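Local atomic coordinates of Ton_1535 (Thermococcus onnurineus, PDB entry 3ZPJ), a protein that is of unknown function and folds as an all-helical alpha-solenoid with a left-handed helical turn, possibly serving, like many solenoids, as a scaffold for binding partners. Residues V250-K255 / A287-E292; V241-G246 / F270-S275; Y211-P216 / A232-K237. One frame throughout, in Å; residues are numbered along the deposited sequence.

Contact 1: V250-K255 / A287-E292; sequences VALWMK and ARLLTE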
ATOM      1  N   VAL A 250       9.605   8.927   8.259  1.00 40.98           N
ATOM      2  CA  VAL A 250      10.685   8.066   7.818  1.00 39.49           C
ATOM      3  C   VAL A 250      11.722   7.892   8.918  1.00 41.47           C
ATOM      4  O   VAL A 250      12.182   6.779   9.174  1.00 44.91           O
ATOM      5  CB  VAL A 250      11.331   8.573   6.525  1.00 37.59           C
ATOM      6  CG1 VAL A 250      12.721   7.980   6.353  1.00 33.99           C
ATOM      7  CG2 VAL A 250      10.461   8.192   5.355  1.00 30.37           C
ATOM      8  N   ALA A 251      12.067   8.982   9.592  1.00 40.39           N
ATOM      9  CA  ALA A 251      13.016   8.903  10.697  1.00 37.97           C
ATOM     10  C   ALA A 251      12.477   7.926  11.743  1.00 40.28           C
ATOM     11  O   ALA A 251      13.220   7.132  12.310  1.00 49.98           O
ATOM     12  CB  ALA A 251      13.244  10.268  11.307  1.00 36.27           C
ATOM     13  N   LEU A 252      11.173   7.975  11.973  1.00 35.14           N
ATOM     14  CA  LEU A 252      10.548   7.123  12.970  1.00 40.38           C
ATOM     15  C   LEU A 252      10.650   5.646  12.568  1.00 42.57           C
ATOM     16  O   LEU A 252      10.874   4.767  13.398  1.00 42.02           O
ATOM     17  CB  LEU A 252       9.084   7.532  13.165  1.00 35.29           C
ATOM     18  CG  LEU A 252       8.336   6.856  14.311  1.00 37.91           C
ATOM     19  CD1 LEU A 252       9.126   7.001  15.613  1.00 32.24           C
ATOM     20  CD2 LEU A 252       6.955   7.462  14.439  1.00 35.15           C
ATOM     21  N   TRP A 253      10.490   5.371  11.288  1.00 37.81           N
ATOM     22  CA  TRP A 253      10.584   3.988  10.846  1.00 40.42           C
ATOM     23  C   TRP A 253      12.037   3.507  10.947  1.00 38.57           C
ATOM     24  O   TRP A 253      12.309   2.383  11.370  1.00 32.60           O
ATOM     25  CB  TRP A 253      10.031   3.797   9.427  1.00 27.63           C
ATOM     26  CG  TRP A 253      10.254   2.400   8.986  1.00 38.21           C
ATOM     27  CD1 TRP A 253      11.202   1.953   8.114  1.00 28.46           C
ATOM     28  CD2 TRP A 253       9.556   1.248   9.450  1.00 37.91           C
ATOM     29  NE1 TRP A 253      11.127   0.586   7.990  1.00 31.98           N
ATOM     30  CE2 TRP A 253      10.118   0.129   8.800  1.00 39.02           C
ATOM     31  CE3 TRP A 253       8.488   1.050  10.337  1.00 36.53           C
ATOM     32  CZ2 TRP A 253       9.662  -1.166   9.021  1.00 27.84           C
ATOM     33  CZ3 TRP A 253       8.048  -0.228  10.566  1.00 32.26           C
ATOM     34  CH2 TRP A 253       8.629  -1.324   9.903  1.00 31.31           C
ATOM     35  N   MET A 254      12.973   4.379  10.590  1.00 37.96           N
ATOM     36  CA  MET A 254      14.379   4.039  10.686  1.00 37.39           C
ATOM     37  C   MET A 254      14.716   3.726  12.143  1.00 32.54           C
ATOM     38  O   MET A 254      15.520   2.832  12.436  1.00 32.93           O
ATOM     39  CB  MET A 254      15.244   5.184  10.137  1.00 43.60           C
ATOM     40  CG  MET A 254      14.933   5.523   8.687  1.00 43.75           C
ATOM     41  SD  MET A 254      15.935   6.832   8.011  1.00 34.57           S
ATOM     42  CE  MET A 254      17.506   6.075   8.239  1.00 35.76           C
ATOM     43  N   LYS A 255      14.089   4.463  13.053  1.00 38.57           N
ATOM     44  CA  LYS A 255      14.381   4.325  14.473  1.00 42.74           C
ATOM     45  C   LYS A 255      13.921   2.961  14.939  1.00 42.03           C
ATOM     46  O   LYS A 255      14.551   2.344  15.781  1.00 47.54           O
ATOM     47  CB  LYS A 255      13.672   5.411  15.271  1.00 46.92           C
ATOM     48  CG  LYS A 255      13.971   5.432  16.771  1.00 35.51           C
ATOM     49  CD  LYS A 255      13.005   6.395  17.447  1.00 35.78           C
ATOM     50  CE  LYS A 255      12.846   6.108  18.940  1.00 48.40           C
ATOM     51  NZ  LYS A 255      14.037   6.573  19.718  1.00 48.60           N
ATOM     52  N   ALA A 287       3.958  17.065  16.913  1.00 41.44           N
ATOM     53  CA  ALA A 287       4.194  16.859  18.341  1.00 45.41           C
ATOM     54  C   ALA A 287       4.184  15.376  18.703  1.00 40.98           C
ATOM     55  O   ALA A 287       5.001  14.896  19.487  1.00 41.11           O
ATOM     56  CB  ALA A 287       3.170  17.630  19.180  1.00 43.47           C
ATOM     57  N   ARG A 288       3.262  14.635  18.112  1.00 47.62           N
ATOM     58  CA  ARG A 288       3.197  13.212  18.376  1.00 37.32           C
ATOM     59  C   ARG A 288       4.425  12.530  17.774  1.00 48.16           C
ATOM     60  O   ARG A 288       5.064  11.696  18.429  1.00 46.99           O
ATOM     61  CB  ARG A 288       1.900  12.641  17.807  1.00 39.41           C
ATOM     62  CG  ARG A 288       1.763  11.132  17.865  1.00 43.30           C
ATOM     63  CD  ARG A 288       0.797  10.685  16.775  1.00 63.04           C
ATOM     64  NE  ARG A 288      -0.373  11.570  16.738  1.00 87.64           N
ATOM     65  CZ  ARG A 288      -1.050  11.906  15.639  1.00 91.71           C
ATOM     66  NH1 ARG A 288      -0.686  11.430  14.452  1.00 92.51           N
ATOM     67  NH2 ARG A 288      -2.096  12.725  15.730  1.00 86.35           N
ATOM     68  N   LEU A 289       4.765  12.898  16.536  1.00 44.12           N
ATOM     69  CA  LEU A 289       5.909  12.284  15.856  1.00 40.73           C
ATOM     70  C   LEU A 289       7.189  12.492  16.642  1.00 41.15           C
ATOM     71  O   LEU A 289       7.930  11.547  16.878  1.00 42.61           O
ATOM     72  CB  LEU A 289       6.066  12.806  14.425  1.00 35.60           C
ATOM     73  CG  LEU A 289       5.058  12.206  13.438  1.00 40.58           C
ATOM     74  CD1 LEU A 289       5.030  12.967  12.127  1.00 34.38           C
ATOM     75  CD2 LEU A 289       5.402  10.764  13.193  1.00 37.22           C
ATOM     76  N   LEU A 290       7.428  13.730  17.069  1.00 40.90           N
ATOM     77  CA  LEU A 290       8.634  14.047  17.813  1.00 44.30           C
ATOM     78  C   LEU A 290       8.693  13.334  19.169  1.00 53.74           C
ATOM     79  O   LEU A 290       9.775  12.966  19.647  1.00 56.01           O
ATOM     80  CB  LEU A 290       8.759  15.555  17.983  1.00 54.67           C
ATOM     81  CG  LEU A 290       9.047  16.275  16.669  1.00 58.66           C
ATOM     82  CD1 LEU A 290       8.855  17.766  16.824  1.00 60.32           C
ATOM     83  CD2 LEU A 290      10.459  15.952  16.198  1.00 54.06           C
ATOM     84  N   THR A 291       7.535  13.134  19.789  1.00 45.11           N
ATOM     85  CA  THR A 291       7.503  12.382  21.031  1.00 44.88           C
ATOM     86  C   THR A 291       7.907  10.922  20.807  1.00 49.11           C
ATOM     87  O   THR A 291       8.825  10.431  21.460  1.00 52.24           O
ATOM     88  CB  THR A 291       6.143  12.469  21.717  1.00 48.01           C
ATOM     89  OG1 THR A 291       5.915  13.822  22.117  1.00 52.72           O
ATOM     90  CG2 THR A 291       6.119  11.584  22.955  1.00 46.66           C
ATOM     91  N   GLU A 292       7.250  10.240  19.870  1.00 48.16           N
ATOM     92  CA  GLU A 292       7.588   8.843  19.581  1.00 46.52           C
ATOM     93  C   GLU A 292       9.035   8.705  19.118  1.00 46.24           C
ATOM     94  O   GLU A 292       9.668   7.670  19.303  1.00 46.02           O
ATOM     95  CB  GLU A 292       6.620   8.237  18.547  1.00 37.69           C
ATOM     96  CG  GLU A 292       5.164   8.333  18.984  1.00 48.63           C
ATOM     97  CD  GLU A 292       4.170   7.733  17.989  1.00 63.94           C
ATOM     98  OE1 GLU A 292       4.588   7.008  17.056  1.00 68.83           O
ATOM     99  OE2 GLU A 292       2.953   7.994  18.145  1.00 67.10           O
TER

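Contact 2: V241-G246 / F270-S275; sequences VMRLIG and FECCES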
ATOM      1  N   VAL A 241       4.980  21.450   4.741  1.00 59.76           N
ATOM      2  CA  VAL A 241       4.512  20.667   5.871  1.00 54.14           C
ATOM      3  C   VAL A 241       4.519  19.184   5.570  1.00 50.31           C
ATOM      4  O   VAL A 241       4.986  18.399   6.390  1.00 47.49           O
ATOM      5  CB  VAL A 241       3.130  21.133   6.381  1.00 59.11           C
ATOM      6  CG1 VAL A 241       3.229  22.553   6.892  1.00 62.72           C
ATOM      7  CG2 VAL A 241       2.083  21.060   5.272  1.00 61.54           C
ATOM      8  N   MET A 242       4.026  18.791   4.397  1.00 56.00           N
ATOM      9  CA  MET A 242       3.975  17.374   4.058  1.00 55.29           C
ATOM     10  C   MET A 242       5.383  16.794   3.968  1.00 46.60           C
ATOM     11  O   MET A 242       5.619  15.658   4.362  1.00 50.32           O
ATOM     12  CB  MET A 242       3.194  17.124   2.765  1.00 62.50           C
ATOM     13  CG  MET A 242       1.685  17.155   2.944  1.00 70.33           C
ATOM     14  SD  MET A 242       0.790  17.196   1.370  1.00 76.64           S
ATOM     15  CE  MET A 242       0.324  15.479   1.204  1.00 51.26           C
ATOM     16  N   ARG A 243       6.323  17.587   3.474  1.00 46.91           N
ATOM     17  CA  ARG A 243       7.710  17.142   3.400  1.00 47.54           C
ATOM     18  C   ARG A 243       8.335  16.974   4.783  1.00 45.39           C
ATOM     19  O   ARG A 243       9.180  16.106   5.000  1.00 48.78           O
ATOM     20  CB  ARG A 243       8.558  18.114   2.587  1.00 45.20           C
ATOM     21  CG  ARG A 243       9.952  17.584   2.368  1.00 47.29           C
ATOM     22  CD  ARG A 243      10.785  18.473   1.499  1.00 50.70           C
ATOM     23  NE  ARG A 243      12.199  18.281   1.807  1.00 60.26           N
ATOM     24  CZ  ARG A 243      13.187  18.995   1.280  1.00 64.64           C
ATOM     25  NH1 ARG A 243      12.922  19.951   0.395  1.00 60.52           N
ATOM     26  NH2 ARG A 243      14.441  18.742   1.634  1.00 66.71           N
ATOM     27  N   LEU A 244       7.921  17.822   5.714  1.00 46.02           N
ATOM     28  CA  LEU A 244       8.394  17.733   7.075  1.00 45.96           C
ATOM     29  C   LEU A 244       7.846  16.466   7.729  1.00 42.29           C
ATOM     30  O   LEU A 244       8.607  15.662   8.271  1.00 45.32           O
ATOM     31  CB  LEU A 244       7.998  18.985   7.862  1.00 42.82           C
ATOM     32  CG  LEU A 244       8.437  19.081   9.324  1.00 55.37           C
ATOM     33  CD1 LEU A 244       9.834  18.552   9.506  1.00 64.73           C
ATOM     34  CD2 LEU A 244       8.377  20.542   9.789  1.00 47.89           C
ATOM     35  N   ILE A 245       6.529  16.294   7.681  1.00 43.30           N
ATOM     36  CA  ILE A 245       5.906  15.135   8.300  1.00 43.31           C
ATOM     37  C   ILE A 245       6.493  13.866   7.695  1.00 37.80           C
ATOM     38  O   ILE A 245       6.805  12.917   8.408  1.00 42.61           O
ATOM     39  CB  ILE A 245       4.366  15.129   8.123  1.00 49.10           C
ATOM     40  CG1 ILE A 245       3.686  15.904   9.248  1.00 49.48           C
ATOM     41  CG2 ILE A 245       3.815  13.708   8.168  1.00 50.66           C
ATOM     42  CD1 ILE A 245       3.882  17.364   9.187  1.00 59.73           C
ATOM     43  N   GLY A 246       6.675  13.867   6.381  1.00 38.34           N
ATOM     44  CA  GLY A 246       7.113  12.666   5.691  1.00 42.09           C
ATOM     45  C   GLY A 246       8.509  12.282   6.128  1.00 43.04           C
ATOM     46  O   GLY A 246       8.802  11.110   6.388  1.00 43.02           O
ATOM     47  N   PHE A 270      14.378  19.710   9.792  1.00 49.44           N
ATOM     48  CA  PHE A 270      14.115  21.056  10.297  1.00 51.54           C
ATOM     49  C   PHE A 270      15.165  22.034   9.797  1.00 70.76           C
ATOM     50  O   PHE A 270      14.890  23.211   9.584  1.00 67.75           O
ATOM     51  CB  PHE A 270      14.139  21.074  11.824  1.00 52.01           C
ATOM     52  CG  PHE A 270      12.944  20.446  12.450  1.00 63.83           C
ATOM     53  CD1 PHE A 270      12.927  19.088  12.738  1.00 57.63           C
ATOM     54  CD2 PHE A 270      11.826  21.201  12.741  1.00 50.40           C
ATOM     55  CE1 PHE A 270      11.817  18.501  13.309  1.00 46.29           C
ATOM     56  CE2 PHE A 270      10.709  20.614  13.313  1.00 60.37           C
ATOM     57  CZ  PHE A 270      10.707  19.258  13.601  1.00 46.68           C
ATOM     58  N   GLU A 271      16.381  21.538   9.631  1.00 73.31           N
ATOM     59  CA  GLU A 271      17.508  22.386   9.282  1.00 75.09           C
ATOM     60  C   GLU A 271      17.670  22.577   7.784  1.00 73.42           C
ATOM     61  O   GLU A 271      18.555  23.298   7.348  1.00 82.02           O
ATOM     62  CB  GLU A 271      18.797  21.826   9.887  1.00 79.92           C
ATOM     63  CG  GLU A 271      18.802  21.845  11.412  1.00 90.77           C
ATOM     64  CD  GLU A 271      19.965  21.076  11.994  1.00 90.32           C
ATOM     65  OE1 GLU A 271      20.328  20.035  11.404  1.00 83.51           O
ATOM     66  OE2 GLU A 271      20.522  21.523  13.028  1.00 85.93           O
ATOM     67  N   CYS A 272      16.813  21.941   6.997  1.00 77.24           N
ATOM     68  CA  CYS A 272      16.916  22.039   5.545  1.00 86.66           C
ATOM     69  C   CYS A 272      16.207  23.287   5.041  1.00 93.62           C
ATOM     70  O   CYS A 272      16.608  23.890   4.041  1.00 90.67           O
ATOM     71  CB  CYS A 272      16.313  20.800   4.859  1.00 79.16           C
ATOM     72  SG  CYS A 272      14.489  20.724   4.846  1.00114.16           S
ATOM     73  N   CYS A 273      15.140  23.669   5.733  1.00 98.21           N
ATOM     74  CA  CYS A 273      14.230  24.670   5.206  1.00 98.23           C
ATOM     75  C   CYS A 273      13.795  25.654   6.282  1.00 97.45           C
ATOM     76  O   CYS A 273      14.159  25.529   7.455  1.00 93.58           O
ATOM     77  CB  CYS A 273      13.004  23.979   4.595  1.00 99.30           C
ATOM     78  SG  CYS A 273      13.250  22.207   4.183  1.00132.38           S
ATOM     79  N   GLU A 274      13.024  26.650   5.873  1.00103.94           N
ATOM     80  CA  GLU A 274      12.389  27.522   6.840  1.00107.32           C
ATOM     81  C   GLU A 274      11.164  26.801   7.355  1.00103.60           C
ATOM     82  O   GLU A 274      10.557  26.004   6.635  1.00 93.80           O
ATOM     83  CB  GLU A 274      12.010  28.864   6.216  1.00108.86           C
ATOM     84  CG  GLU A 274      13.194  29.792   6.033  1.00114.64           C
ATOM     85  CD  GLU A 274      14.043  29.885   7.286  1.00121.52           C
ATOM     86  OE1 GLU A 274      13.483  30.183   8.364  1.00125.29           O
ATOM     87  OE2 GLU A 274      15.266  29.645   7.194  1.00122.67           O
ATOM     88  N   SER A 275      10.827  27.058   8.615  1.00107.36           N
ATOM     89  CA  SER A 275       9.637  26.484   9.218  1.00102.19           C
ATOM     90  C   SER A 275       8.425  26.931   8.414  1.00 97.06           C
ATOM     91  O   SER A 275       8.134  28.125   8.327  1.00 98.33           O
ATOM     92  CB  SER A 275       9.502  26.925  10.680  1.00 99.75           C
ATOM     93  OG  SER A 275      10.703  26.702  11.397  1.00 98.70           O
TER

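Contact 3: Y211-P216 / A232-K237; sequences YDVGLP and AIIKKK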
ATOM      1  N   TYR A 211       2.622   7.033   6.717  1.00 43.16           N
ATOM      2  CA  TYR A 211       1.220   6.994   6.342  1.00 41.18           C
ATOM      3  C   TYR A 211       0.884   8.067   5.322  1.00 46.91           C
ATOM      4  O   TYR A 211       0.399   7.763   4.237  1.00 50.24           O
ATOM      5  CB  TYR A 211       0.350   7.198   7.586  1.00 38.51           C
ATOM      6  CG  TYR A 211      -1.116   6.889   7.374  1.00 37.56           C
ATOM      7  CD1 TYR A 211      -1.585   5.591   7.492  1.00 37.00           C
ATOM      8  CD2 TYR A 211      -2.037   7.901   7.075  1.00 40.88           C
ATOM      9  CE1 TYR A 211      -2.923   5.297   7.314  1.00 34.12           C
ATOM     10  CE2 TYR A 211      -3.390   7.612   6.890  1.00 32.16           C
ATOM     11  CZ  TYR A 211      -3.813   6.294   7.012  1.00 37.14           C
ATOM     12  OH  TYR A 211      -5.126   5.951   6.831  1.00 44.34           O
ATOM     13  N   ASP A 212       1.126   9.324   5.683  1.00 41.68           N
ATOM     14  CA  ASP A 212       0.790  10.449   4.813  1.00 47.21           C
ATOM     15  C   ASP A 212       1.585  10.396   3.516  1.00 53.01           C
ATOM     16  O   ASP A 212       1.037  10.612   2.436  1.00 58.37           O
ATOM     17  CB  ASP A 212       1.027  11.781   5.530  1.00 60.12           C
ATOM     18  CG  ASP A 212       0.131  11.964   6.761  1.00 65.92           C
ATOM     19  OD1 ASP A 212       0.324  11.234   7.761  1.00 64.84           O
ATOM     20  OD2 ASP A 212      -0.757  12.846   6.735  1.00 63.75           O
ATOM     21  N   VAL A 213       2.879  10.107   3.618  1.00 46.66           N
ATOM     22  CA  VAL A 213       3.690   9.953   2.417  1.00 44.21           C
ATOM     23  C   VAL A 213       3.905   8.486   2.048  1.00 37.50           C
ATOM     24  O   VAL A 213       4.829   8.163   1.313  1.00 48.78           O
ATOM     25  CB  VAL A 213       5.074  10.622   2.548  1.00 40.66           C
ATOM     26  CG1 VAL A 213       4.941  12.119   2.823  1.00 40.52           C
ATOM     27  CG2 VAL A 213       5.879   9.940   3.628  1.00 39.62           C
ATOM     28  N   GLY A 214       3.044   7.600   2.530  1.00 39.10           N
ATOM     29  CA  GLY A 214       3.206   6.186   2.244  1.00 39.20           C
ATOM     30  C   GLY A 214       2.883   5.732   0.826  1.00 34.62           C
ATOM     31  O   GLY A 214       2.057   4.841   0.626  1.00 40.68           O
ATOM     32  N   LEU A 215       3.510   6.355  -0.165  1.00 40.21           N
ATOM     33  CA  LEU A 215       3.378   5.901  -1.539  1.00 39.77           C
ATOM     34  C   LEU A 215       3.982   4.512  -1.647  1.00 37.57           C
ATOM     35  O   LEU A 215       4.978   4.211  -0.994  1.00 35.85           O
ATOM     36  CB  LEU A 215       4.072   6.853  -2.508  1.00 29.48           C
ATOM     37  CG  LEU A 215       3.432   8.243  -2.545  1.00 48.94           C
ATOM     38  CD1 LEU A 215       4.104   9.096  -3.607  1.00 47.50           C
ATOM     39  CD2 LEU A 215       1.912   8.186  -2.764  1.00 37.19           C
ATOM     40  N   PRO A 216       3.377   3.659  -2.482  1.00 39.08           N
ATOM     41  CA  PRO A 216       3.812   2.258  -2.544  1.00 33.32           C
ATOM     42  C   PRO A 216       5.301   2.115  -2.859  1.00 30.90           C
ATOM     43  O   PRO A 216       5.937   1.230  -2.294  1.00 41.61           O
ATOM     44  CB  PRO A 216       2.916   1.640  -3.635  1.00 37.55           C
ATOM     45  CG  PRO A 216       2.291   2.796  -4.356  1.00 40.40           C
ATOM     46  CD  PRO A 216       2.266   3.960  -3.402  1.00 36.91           C
ATOM     47  N   ALA A 232      14.651  10.729  -1.029  1.00 48.85           N
ATOM     48  CA  ALA A 232      14.784  11.438  -2.293  1.00 46.16           C
ATOM     49  C   ALA A 232      13.426  11.621  -2.956  1.00 49.66           C
ATOM     50  O   ALA A 232      13.126  12.699  -3.460  1.00 52.48           O
ATOM     51  CB  ALA A 232      15.740  10.711  -3.222  1.00 40.75           C
ATOM     52  N   ILE A 233      12.596  10.578  -2.944  1.00 36.53           N
ATOM     53  CA  ILE A 233      11.277  10.682  -3.562  1.00 41.64           C
ATOM     54  C   ILE A 233      10.438  11.718  -2.843  1.00 48.09           C
ATOM     55  O   ILE A 233       9.745  12.522  -3.468  1.00 48.99           O
ATOM     56  CB  ILE A 233      10.526   9.344  -3.544  1.00 38.36           C
ATOM     57  CG1 ILE A 233      11.304   8.299  -4.348  1.00 40.58           C
ATOM     58  CG2 ILE A 233       9.138   9.523  -4.109  1.00 35.12           C
ATOM     59  CD1 ILE A 233      10.834   6.869  -4.110  1.00 49.07           C
ATOM     60  N   ILE A 234      10.528  11.698  -1.518  1.00 46.51           N
ATOM     61  CA  ILE A 234       9.795  12.641  -0.683  1.00 45.41           C
ATOM     62  C   ILE A 234      10.138  14.116  -0.990  1.00 50.51           C
ATOM     63  O   ILE A 234       9.236  14.951  -1.059  1.00 52.69           O
ATOM     64  CB  ILE A 234       9.955  12.291   0.812  1.00 38.13           C
ATOM     65  CG1 ILE A 234       9.387  10.895   1.078  1.00 37.14           C
ATOM     66  CG2 ILE A 234       9.246  13.304   1.678  1.00 36.88           C
ATOM     67  CD1 ILE A 234       9.659  10.381   2.465  1.00 36.67           C
ATOM     68  N   LYS A 235      11.418  14.421  -1.219  1.00 41.09           N
ATOM     69  CA  LYS A 235      11.820  15.779  -1.601  1.00 56.69           C
ATOM     70  C   LYS A 235      11.270  16.162  -2.970  1.00 60.54           C
ATOM     71  O   LYS A 235      10.913  17.312  -3.209  1.00 61.68           O
ATOM     72  CB  LYS A 235      13.337  15.906  -1.666  1.00 61.49           C
ATOM     73  CG  LYS A 235      14.041  15.939  -0.340  1.00 74.17           C
ATOM     74  CD  LYS A 235      15.523  16.226  -0.563  1.00 87.38           C
ATOM     75  CE  LYS A 235      16.326  16.092   0.722  1.00 96.19           C
ATOM     76  NZ  LYS A 235      16.273  14.720   1.320  1.00 93.11           N
ATOM     77  N   LYS A 236      11.229  15.196  -3.877  1.00 58.39           N
ATOM     78  CA  LYS A 236      10.722  15.454  -5.212  1.00 64.12           C
ATOM     79  C   LYS A 236       9.214  15.687  -5.179  1.00 64.90           C
ATOM     80  O   LYS A 236       8.714  16.643  -5.764  1.00 73.54           O
ATOM     81  CB  LYS A 236      11.061  14.289  -6.146  1.00 75.20           C
ATOM     82  CG  LYS A 236      10.320  14.315  -7.483  1.00 92.26           C
ATOM     83  CD  LYS A 236      10.235  12.913  -8.102  1.00103.30           C
ATOM     84  CE  LYS A 236       9.215  12.840  -9.244  1.00105.80           C
ATOM     85  NZ  LYS A 236       9.063  11.449  -9.777  1.00101.79           N
ATOM     86  N   LYS A 237       8.493  14.825  -4.476  1.00 61.16           N
ATOM     87  CA  LYS A 237       7.038  14.811  -4.563  1.00 64.11           C
ATOM     88  C   LYS A 237       6.292  15.658  -3.523  1.00 68.32           C
ATOM     89  O   LYS A 237       5.066  15.794  -3.596  1.00 73.69           O
ATOM     90  CB  LYS A 237       6.519  13.367  -4.525  1.00 58.74           C
ATOM     91  CG  LYS A 237       6.772  12.586  -5.814  1.00 64.41           C
ATOM     92  CD  LYS A 237       5.757  11.458  -6.003  1.00 59.32           C
ATOM     93  CE  LYS A 237       6.109  10.577  -7.194  1.00 58.51           C
ATOM     94  NZ  LYS A 237       5.963  11.281  -8.499  1.00 69.22           N
TER

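Contact 1: V250-K255 / A287-E292
Leu-252 of helix 240-256 reaches across to Leu-289 and Glu-292 of helix 280-293, and its two methyls divide the work. CD2 meets the ends of both side chains: it lies 3.9 Å from CD2 of Leu-289, the two leucines meeting at a slant, methyl against methyl. The same CD2 stands 3.6 Å from OE1 of Glu-292, so one methyl touches both an apolar branch and a carboxylate oxygen. The other methyl, CD1 of Leu-252, rests on the backbone and CB of Glu-292, 3.8 Å from O of that residue. Leu-252 gets there with CG anti to the backbone N (chi1 -172°), whereas the CB of Leu-289 does not point at the partner helix and only its far end closes in. Glu-292 keeps its chain extended beyond CG, which sets the carboxylate beside CD2 of Leu-252, where OE1 is in a salt bridge with Arg-256.

One turn further along, Lys-255 comes in alongside with its aliphatic part: CE lies 3.6 Å from O of Glu-292. A bend at the last torsion (chi4 75°) then turns NZ to the hydroxyl of Tyr-262 and the carbonyl of Leu-293. Leucine packing is thus bordered by charged groups whose polar ends are held by other residues.

The axes of the two segments run in the same sense, 22° apart in direction and 10.1 Å at closest approach, as alternate helices along an alpha-solenoid commonly do. Helix 262-271 comes between them in sequence and touches both, through Met-254 on Tyr-262 and Leu-290 on Phe-270, while Trp-253 packs on helix 194-209 and Leu-290 also meets helix 296-303.

Contact 2: V241-G246 / F270-S275
Apolar contact joins Leu-244 of helix 240-256 to Phe-270 near the end of helix 262-271. CD1 of Leu-244 sits over the face of the Phe-270 ring, 4.2 Å from the ring centroid and only 10° off the ring normal, an almost axial CH-pi contact. The second methyl, CD2, is 4.2 Å from the ring atom CE2 of Phe-270, so both branches of the leucine engage the ring.

The other meeting is between a cation and sulfur. SG of Cys-272 and SG of Cys-273, 2.0 Å apart, form a vicinal disulfide. This bond lies over one face of the Arg-243 guanidinium. SG of Cys-273 stands above the centre of that group, 4.3 Å from CZ of Arg-243, while SG of Cys-272 is 3.8 Å from NH2 of Arg-243. The extended chain, with CG anti to the backbone N (chi1 -173°), carries the guanidinium to the disulfide.

NE of Arg-243 is in a salt bridge with Glu-247, although NH2 also has the like charge of Lys-268 close by. Arg-298 makes a cation-pi contact with Phe-270. Across the two segments themselves, this surface contact probably rests on dispersion and on the attraction of the cation for polarisable sulfur.

Contact 3: Y211-P216 / A232-K237
In this alpha-solenoid the connection between helices 194-209 and 216-223 is a compact turn, and its second half packs against the C-terminal end of helix 227-237. Residues Tyr-211 to Gly-214 make a type I beta turn, in which the amide N of Gly-214 bonds to O of Tyr-211 over 3.2 Å. An inverse gamma turn centred on Gly-214 overlaps its end, closed by N of Leu-215 on O of Val-213 at 2.7 Å, and Leu-215 then takes the N-cap position of the next helix. These overlapping turns place Val-213 and Leu-215, two residues apart, so that the CB atoms of both point toward helix 227-237.

The first of the two meets Ile-234. CG2 of Val-213 approaches CD1 of Ile-234 to 4.0 Å, the side chains crossing at about a right angle. Ile-234 does not aim its CB at the loop; CG1 is anti to the carbonyl carbon (chi1 -61°) and the chain continues outstretched (chi2 172°), so that the terminal methyl makes the approach. Both residues are buried here, and they share helix 240-256 as a neighbour: Val-213 lies on Glu-249 and Ile-234 on Val-250. The carboxylate of Glu-249 also accepts a hydrogen bond from the amide of Tyr-211, tying the start of the turn to that same helix.

Nearer the solvent the pairing is of another kind. Leu-215, which also packs on Tyr-238, is met by the aliphatic part of Lys-237, the last residue of helix 227-237, and the two side chains pass obliquely. The touching atoms are CD1 of Leu-215 and CD of Lys-237, 3.7 Å apart, with the lysine chain bending beyond them at chi4.

Helix 240-256 ties the three together: contacts 1 and 2 use its C-terminal and N-terminal parts, and contact 3 lies against it without including it. Contacts 1 and 3 are partly buried, and each has a buried aliphatic pair, bordered in contact 1 by Lys-255 and Glu-292 and in contact 3 by Leu-215 against Lys-237; contact 2 is at the surface, where leucine methyls meet an aromatic face and a guanidinium meets a disulfide. Their centres are 13 to 16 Å apart. CD1 of Leu-290 lies 4.0 Å from CZ of Phe-270 between contacts 1 and 2, and CA of Gly-246 lies 3.6 Å from CG2 of Val-213 between contacts 2 and 3.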